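Local coordinates for putative exported protein (Bacteroides fragilis, PDB 4RAA) that is of unknown function but folds as a six-bladed beta-propeller and is probably exported, perhaps as a lipoprotein, at residues S130-L135 with N145-T150; F157-T162 with A198-D203. All blocks are in the same frame, centred on the assembly; numbering follows the deposited sequence.

Interaction 1: S130-L135 with N145-T150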
loop_
_atom_site.group_PDB
_atom_site.type_symbol
_atom_site.label_atom_id
_atom_site.label_comp_id
_atom_site.label_asym_id
_atom_site.label_seq_id
_atom_site.Cartn_x
_atom_site.Cartn_y
_atom_site.Cartn_z
ATOM N N SER A 130 0.181 14.937 -0.863
ATOM C CA SER A 130 -0.941 15.639 -1.519
ATOM C C SER A 130 -0.730 15.659 -3.043
ATOM O O SER A 130 0.226 16.266 -3.537
ATOM C CB SER A 130 -1.100 17.058 -0.991
ATOM O OG SER A 130 -2.199 17.711 -1.614
ATOM N N THR A 131 -1.616 14.972 -3.760
ATOM C CA THR A 131 -1.535 14.819 -5.218
ATOM C C THR A 131 -2.908 14.439 -5.797
ATOM O O THR A 131 -3.743 13.889 -5.081
ATOM C CB THR A 131 -0.475 13.756 -5.589
ATOM O OG1 THR A 131 -0.360 13.658 -7.004
ATOM C CG2 THR A 131 -0.819 12.368 -5.025
ATOM N N SER A 132 -3.140 14.763 -7.072
ATOM C CA SER A 132 -4.420 14.467 -7.772
ATOM C C SER A 132 -4.325 13.579 -9.023
ATOM O O SER A 132 -5.306 12.955 -9.413
ATOM C CB SER A 132 -5.103 15.782 -8.189
ATOM O OG SER A 132 -4.373 16.474 -9.191
ATOM N N CYS A 133 -3.147 13.486 -9.617
ATOM C CA CYS A 133 -2.992 12.847 -10.910
ATOM C C CYS A 133 -1.613 12.185 -11.030
ATOM O O CYS A 133 -0.631 12.738 -10.527
ATOM C CB CYS A 133 -3.263 13.957 -11.933
ATOM S SG CYS A 133 -2.206 14.045 -13.363
ATOM N N CYS A 134 -1.572 11.002 -11.670
ATOM C CA CYS A 134 -0.355 10.185 -11.830
ATOM C C CYS A 134 -0.311 9.405 -13.151
ATOM O O CYS A 134 -1.352 9.121 -13.734
ATOM C CB CYS A 134 -0.255 9.188 -10.658
ATOM S SG CYS A 134 1.106 7.979 -10.691
ATOM N N LEU A 135 0.900 9.061 -13.600
ATOM C CA LEU A 135 1.128 8.250 -14.817
ATOM C C LEU A 135 2.431 7.451 -14.748
ATOM O O LEU A 135 3.441 7.945 -14.221
ATOM C CB LEU A 135 1.136 9.119 -16.082
ATOM C CG LEU A 135 -0.179 9.368 -16.828
ATOM C CD1 LEU A 135 0.081 10.393 -17.919
ATOM C CD2 LEU A 135 -0.761 8.080 -17.424
ATOM N N ASN A 145 1.882 14.630 -9.686
ATOM C CA ASN A 145 1.923 16.083 -9.547
ATOM C C ASN A 145 1.976 16.380 -8.047
ATOM O O ASN A 145 1.532 15.556 -7.249
ATOM C CB ASN A 145 0.744 16.784 -10.265
ATOM C CG ASN A 145 -0.589 16.691 -9.510
ATOM O OD1 ASN A 145 -1.013 15.619 -9.077
ATOM N ND2 ASN A 145 -1.269 17.816 -9.391
ATOM N N SER A 146 2.533 17.536 -7.678
ATOM C CA SER A 146 2.643 17.985 -6.273
ATOM C C SER A 146 1.640 19.098 -5.942
ATOM O O SER A 146 1.834 20.233 -6.368
ATOM C CB SER A 146 4.069 18.484 -5.980
ATOM O OG SER A 146 4.136 19.215 -4.756
ATOM N N ARG A 147 0.604 18.774 -5.164
ATOM C CA ARG A 147 -0.400 19.758 -4.704
ATOM C C ARG A 147 -0.097 20.260 -3.269
ATOM O O ARG A 147 -1.004 20.347 -2.429
ATOM C CB ARG A 147 -1.827 19.184 -4.802
ATOM C CG ARG A 147 -2.247 18.820 -6.214
ATOM C CD ARG A 147 -3.759 18.707 -6.394
ATOM N NE ARG A 147 -4.454 20.011 -6.342
ATOM C CZ ARG A 147 -5.089 20.551 -5.290
ATOM N NH1 ARG A 147 -5.169 19.918 -4.110
ATOM N NH2 ARG A 147 -5.670 21.754 -5.416
ATOM N N GLU A 148 1.171 20.602 -3.004
ATOM C CA GLU A 148 1.612 21.112 -1.702
ATOM C C GLU A 148 2.198 22.522 -1.826
ATOM O O GLU A 148 2.800 22.869 -2.845
ATOM C CB GLU A 148 2.634 20.173 -1.040
ATOM C CG GLU A 148 2.056 18.823 -0.630
ATOM C CD GLU A 148 2.908 18.015 0.350
ATOM O OE1 GLU A 148 3.956 18.504 0.837
ATOM O OE2 GLU A 148 2.502 16.871 0.656
ATOM N N TYR A 149 2.015 23.306 -0.761
ATOM C CA TYR A 149 2.478 24.715 -0.651
ATOM C C TYR A 149 3.043 25.093 0.747
ATOM O O TYR A 149 3.337 26.267 1.002
ATOM C CB TYR A 149 1.311 25.651 -1.028
ATOM C CG TYR A 149 0.025 25.329 -0.306
ATOM C CD1 TYR A 149 -0.860 24.364 -0.817
ATOM C CD2 TYR A 149 -0.307 25.957 0.904
ATOM C CE1 TYR A 149 -2.043 24.038 -0.151
ATOM C CE2 TYR A 149 -1.494 25.645 1.576
ATOM C CZ TYR A 149 -2.362 24.687 1.044
ATOM O OH TYR A 149 -3.533 24.368 1.688
ATOM N N THR A 150 3.289 24.086 1.592
ATOM C CA THR A 150 3.685 24.239 2.997
ATOM C C THR A 150 5.231 24.220 3.150
ATOM O O THR A 150 5.945 24.597 2.214
ATOM C CB THR A 150 2.969 23.126 3.812
ATOM O OG1 THR A 150 3.453 21.842 3.389
ATOM C CG2 THR A 150 1.442 23.187 3.600
#
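T131, S132 and C133 close round the side-chain amide of N145 at the end of a beta-hairpin, where the first two strands of one propeller blade, 134-136 and 142-145, give way to loops running roughly antiparallel. With chi1 at 77°, CG of N145 sits between its own backbone N and carbonyl carbon, and the amide is turned toward segment 130-135. There OD1 takes two backbone N-H groups: S132 N at 3.0 Å, lying in the amide plane on a lone pair, and C133 N at 3.1 Å, well above that plane. The T131 side chain crosses that of N145 obliquely, its OG1 2.7 Å from N145 O and 2.9 Å from N145 OD1; its one proton cannot serve both acceptors fully. Asparagine suits this buried place because its side-chain carbonyl can accept from two successive backbone N-H groups of the loop, while N145 N still bonds C133 O at 3.3 Å. CD of R147 lies alongside S132 OG and CB, and E148, whose OE1 bonds S152, reaches S130 N weakly through OE2. The backbone bond R147 N to S130 O spans 3.0 Å, and S130 OG donates to R147 O, also at 3.0 Å, from above the carbonyl plane.

Interaction 2: F157-T162 with A198-D203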
loop_
_atom_site.group_PDB
_atom_site.type_symbol
_atom_site.label_atom_id
_atom_site.label_comp_id
_atom_site.label_asym_id
_atom_site.label_seq_id
_atom_site.Cartn_x
_atom_site.Cartn_y
_atom_site.Cartn_z
ATOM N N PHE A 157 8.237 22.161 -5.723
ATOM C CA PHE A 157 8.259 21.583 -7.069
ATOM C C PHE A 157 6.841 21.347 -7.568
ATOM O O PHE A 157 5.904 21.228 -6.767
ATOM C CB PHE A 157 9.038 20.275 -7.075
ATOM C CG PHE A 157 10.507 20.442 -6.844
ATOM C CD1 PHE A 157 11.034 20.427 -5.547
ATOM C CD2 PHE A 157 11.386 20.582 -7.920
ATOM C CE1 PHE A 157 12.412 20.561 -5.331
ATOM C CE2 PHE A 157 12.767 20.719 -7.710
ATOM C CZ PHE A 157 13.281 20.708 -6.413
ATOM N N TYR A 158 6.692 21.292 -8.891
ATOM C CA TYR A 158 5.387 21.027 -9.522
ATOM C C TYR A 158 5.064 19.526 -9.592
ATOM O O TYR A 158 3.914 19.139 -9.356
ATOM C CB TYR A 158 5.289 21.665 -10.914
ATOM C CG TYR A 158 4.893 23.126 -10.909
ATOM C CD1 TYR A 158 3.597 23.500 -10.573
ATOM C CD2 TYR A 158 5.785 24.129 -11.299
ATOM C CE1 TYR A 158 3.208 24.831 -10.575
ATOM C CE2 TYR A 158 5.399 25.470 -11.324
ATOM C CZ TYR A 158 4.109 25.816 -10.956
ATOM O OH TYR A 158 3.703 27.133 -10.962
ATOM N N PHE A 159 6.071 18.701 -9.913
ATOM C CA PHE A 159 5.930 17.230 -10.043
ATOM C C PHE A 159 7.026 16.488 -9.292
ATOM O O PHE A 159 8.030 17.077 -8.895
ATOM C CB PHE A 159 6.002 16.803 -11.513
ATOM C CG PHE A 159 5.081 17.572 -12.413
ATOM C CD1 PHE A 159 3.773 17.144 -12.627
ATOM C CD2 PHE A 159 5.523 18.736 -13.052
ATOM C CE1 PHE A 159 2.921 17.865 -13.451
ATOM C CE2 PHE A 159 4.682 19.455 -13.883
ATOM C CZ PHE A 159 3.379 19.022 -14.075
ATOM N N VAL A 160 6.827 15.182 -9.137
ATOM C CA VAL A 160 7.789 14.304 -8.452
ATOM C C VAL A 160 7.752 12.893 -9.043
ATOM O O VAL A 160 6.682 12.378 -9.332
ATOM C CB VAL A 160 7.542 14.276 -6.913
ATOM C CG1 VAL A 160 6.159 13.749 -6.560
ATOM C CG2 VAL A 160 8.619 13.475 -6.182
ATOM N N VAL A 161 8.927 12.282 -9.211
ATOM C CA VAL A 161 9.033 10.926 -9.743
ATOM C C VAL A 161 9.349 9.983 -8.589
ATOM O O VAL A 161 10.290 10.238 -7.843
ATOM C CB VAL A 161 10.100 10.831 -10.839
ATOM C CG1 VAL A 161 10.208 9.397 -11.372
ATOM C CG2 VAL A 161 9.769 11.816 -11.961
ATOM N N THR A 162 8.554 8.917 -8.450
ATOM C CA THR A 162 8.741 7.904 -7.398
ATOM C C THR A 162 8.845 6.520 -7.997
ATOM O O THR A 162 8.373 6.289 -9.117
ATOM C CB THR A 162 7.559 7.841 -6.394
ATOM O OG1 THR A 162 6.466 7.072 -6.929
ATOM C CG2 THR A 162 7.095 9.229 -5.989
ATOM N N ALA A 198 4.292 16.871 -19.451
ATOM C CA ALA A 198 3.694 17.629 -18.340
ATOM C C ALA A 198 3.780 19.140 -18.564
ATOM O O ALA A 198 4.607 19.600 -19.362
ATOM C CB ALA A 198 4.355 17.238 -17.021
ATOM N N TYR A 199 2.919 19.895 -17.873
ATOM C CA TYR A 199 2.892 21.364 -17.984
ATOM C C TYR A 199 2.215 22.056 -16.802
ATOM O O TYR A 199 1.406 21.444 -16.099
ATOM C CB TYR A 199 2.231 21.796 -19.296
ATOM C CG TYR A 199 0.796 21.362 -19.460
ATOM C CD1 TYR A 199 0.474 20.116 -20.001
ATOM C CD2 TYR A 199 -0.254 22.208 -19.086
ATOM C CE1 TYR A 199 -0.856 19.723 -20.152
ATOM C CE2 TYR A 199 -1.588 21.827 -19.229
ATOM C CZ TYR A 199 -1.884 20.588 -19.765
ATOM O OH TYR A 199 -3.197 20.233 -19.904
ATOM N N THR A 200 2.532 23.344 -16.631
ATOM C CA THR A 200 2.053 24.161 -15.505
ATOM C C THR A 200 1.229 25.358 -15.976
ATOM O O THR A 200 1.340 25.760 -17.139
ATOM C CB THR A 200 3.236 24.663 -14.663
ATOM O OG1 THR A 200 4.049 25.538 -15.442
ATOM C CG2 THR A 200 4.079 23.497 -14.159
ATOM N N PRO A 201 0.415 25.950 -15.071
ATOM C CA PRO A 201 -0.419 27.069 -15.530
ATOM C C PRO A 201 0.283 28.374 -15.882
ATOM O O PRO A 201 -0.343 29.173 -16.580
ATOM C CB PRO A 201 -1.403 27.300 -14.364
ATOM C CG PRO A 201 -1.140 26.219 -13.369
ATOM C CD PRO A 201 0.240 25.713 -13.625
ATOM N N PHE A 202 1.533 28.584 -15.434
ATOM C CA PHE A 202 2.258 29.864 -15.649
ATOM C C PHE A 202 3.561 29.701 -16.431
ATOM O O PHE A 202 4.540 30.419 -16.195
ATOM C CB PHE A 202 2.511 30.562 -14.298
ATOM C CG PHE A 202 1.320 30.537 -13.381
ATOM C CD1 PHE A 202 0.115 31.095 -13.783
ATOM C CD2 PHE A 202 1.390 29.941 -12.121
ATOM C CE1 PHE A 202 -1.005 31.063 -12.951
ATOM C CE2 PHE A 202 0.278 29.907 -11.284
ATOM C CZ PHE A 202 -0.922 30.469 -11.699
ATOM N N ASP A 203 3.540 28.785 -17.395
ATOM C CA ASP A 203 4.693 28.492 -18.258
ATOM C C ASP A 203 4.169 27.810 -19.529
ATOM O O ASP A 203 3.872 26.610 -19.512
ATOM C CB ASP A 203 5.706 27.607 -17.498
ATOM C CG ASP A 203 6.926 27.213 -18.326
ATOM O OD1 ASP A 203 7.120 27.697 -19.456
ATOM O OD2 ASP A 203 7.704 26.383 -17.820
#
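Chi1 of -83° in Y158 and -51° in F159 sets each CG anti to its carbonyl carbon, and the two rings extend toward T200 and A198 in the sheet of the next propeller blade. Neighbours along a regular strand would point to opposite sides; here the chain turns a corner at Y158, letting both rings face segment 198-203. T200 CG2 stands over the centre of the Y158 ring, 3.4 Å from its centroid and 15° off the normal, a CH-pi contact in which the two side chains cross at about a right angle. Threonine's beta-branch suits the place, turning a methyl rather than the hydroxyl onto the ring. A198 CB makes a second, more offset CH-pi contact, 3.9 Å from the F159 centroid; alanine's small methyl lets the backbone come near, so that Y199 O lies at the ring edge, 3.7 Å from F159 CZ. Farther out, Y158 OH approaches the edge of the F202 ring at CD2, 3.8 Å away, within the type I turn T200 to D203. The strand axes of 159-162 and 198-200 remain 10.3 Å apart, so the contact is made mainly by side chains: F159 is packed among L143 of strand 142-145, M173 of strand 168-174 and I189 of strand 189-192.

How the interactions relate
The two interactions lie about 9 Å apart, centre to centre, and share one blade sheet. Interaction 1 works within that blade, joining the loops that lead into its first strand and out of its second; interaction 2 joins its third strand to the sheet of the next blade. They meet directly: S146 N probably bonds Y158 O at 2.7 Å, and the F159 ring packs on N145 through CD1 and CA. Their chemistry differs accordingly. Interaction 1 is polar, as suits irregular loops whose amides need acceptors, and runs from buried N145 to exposed R147. Interaction 2 is aromatic and methyl packing, buried at F159 and A198 and partly exposed at Y158 and F202.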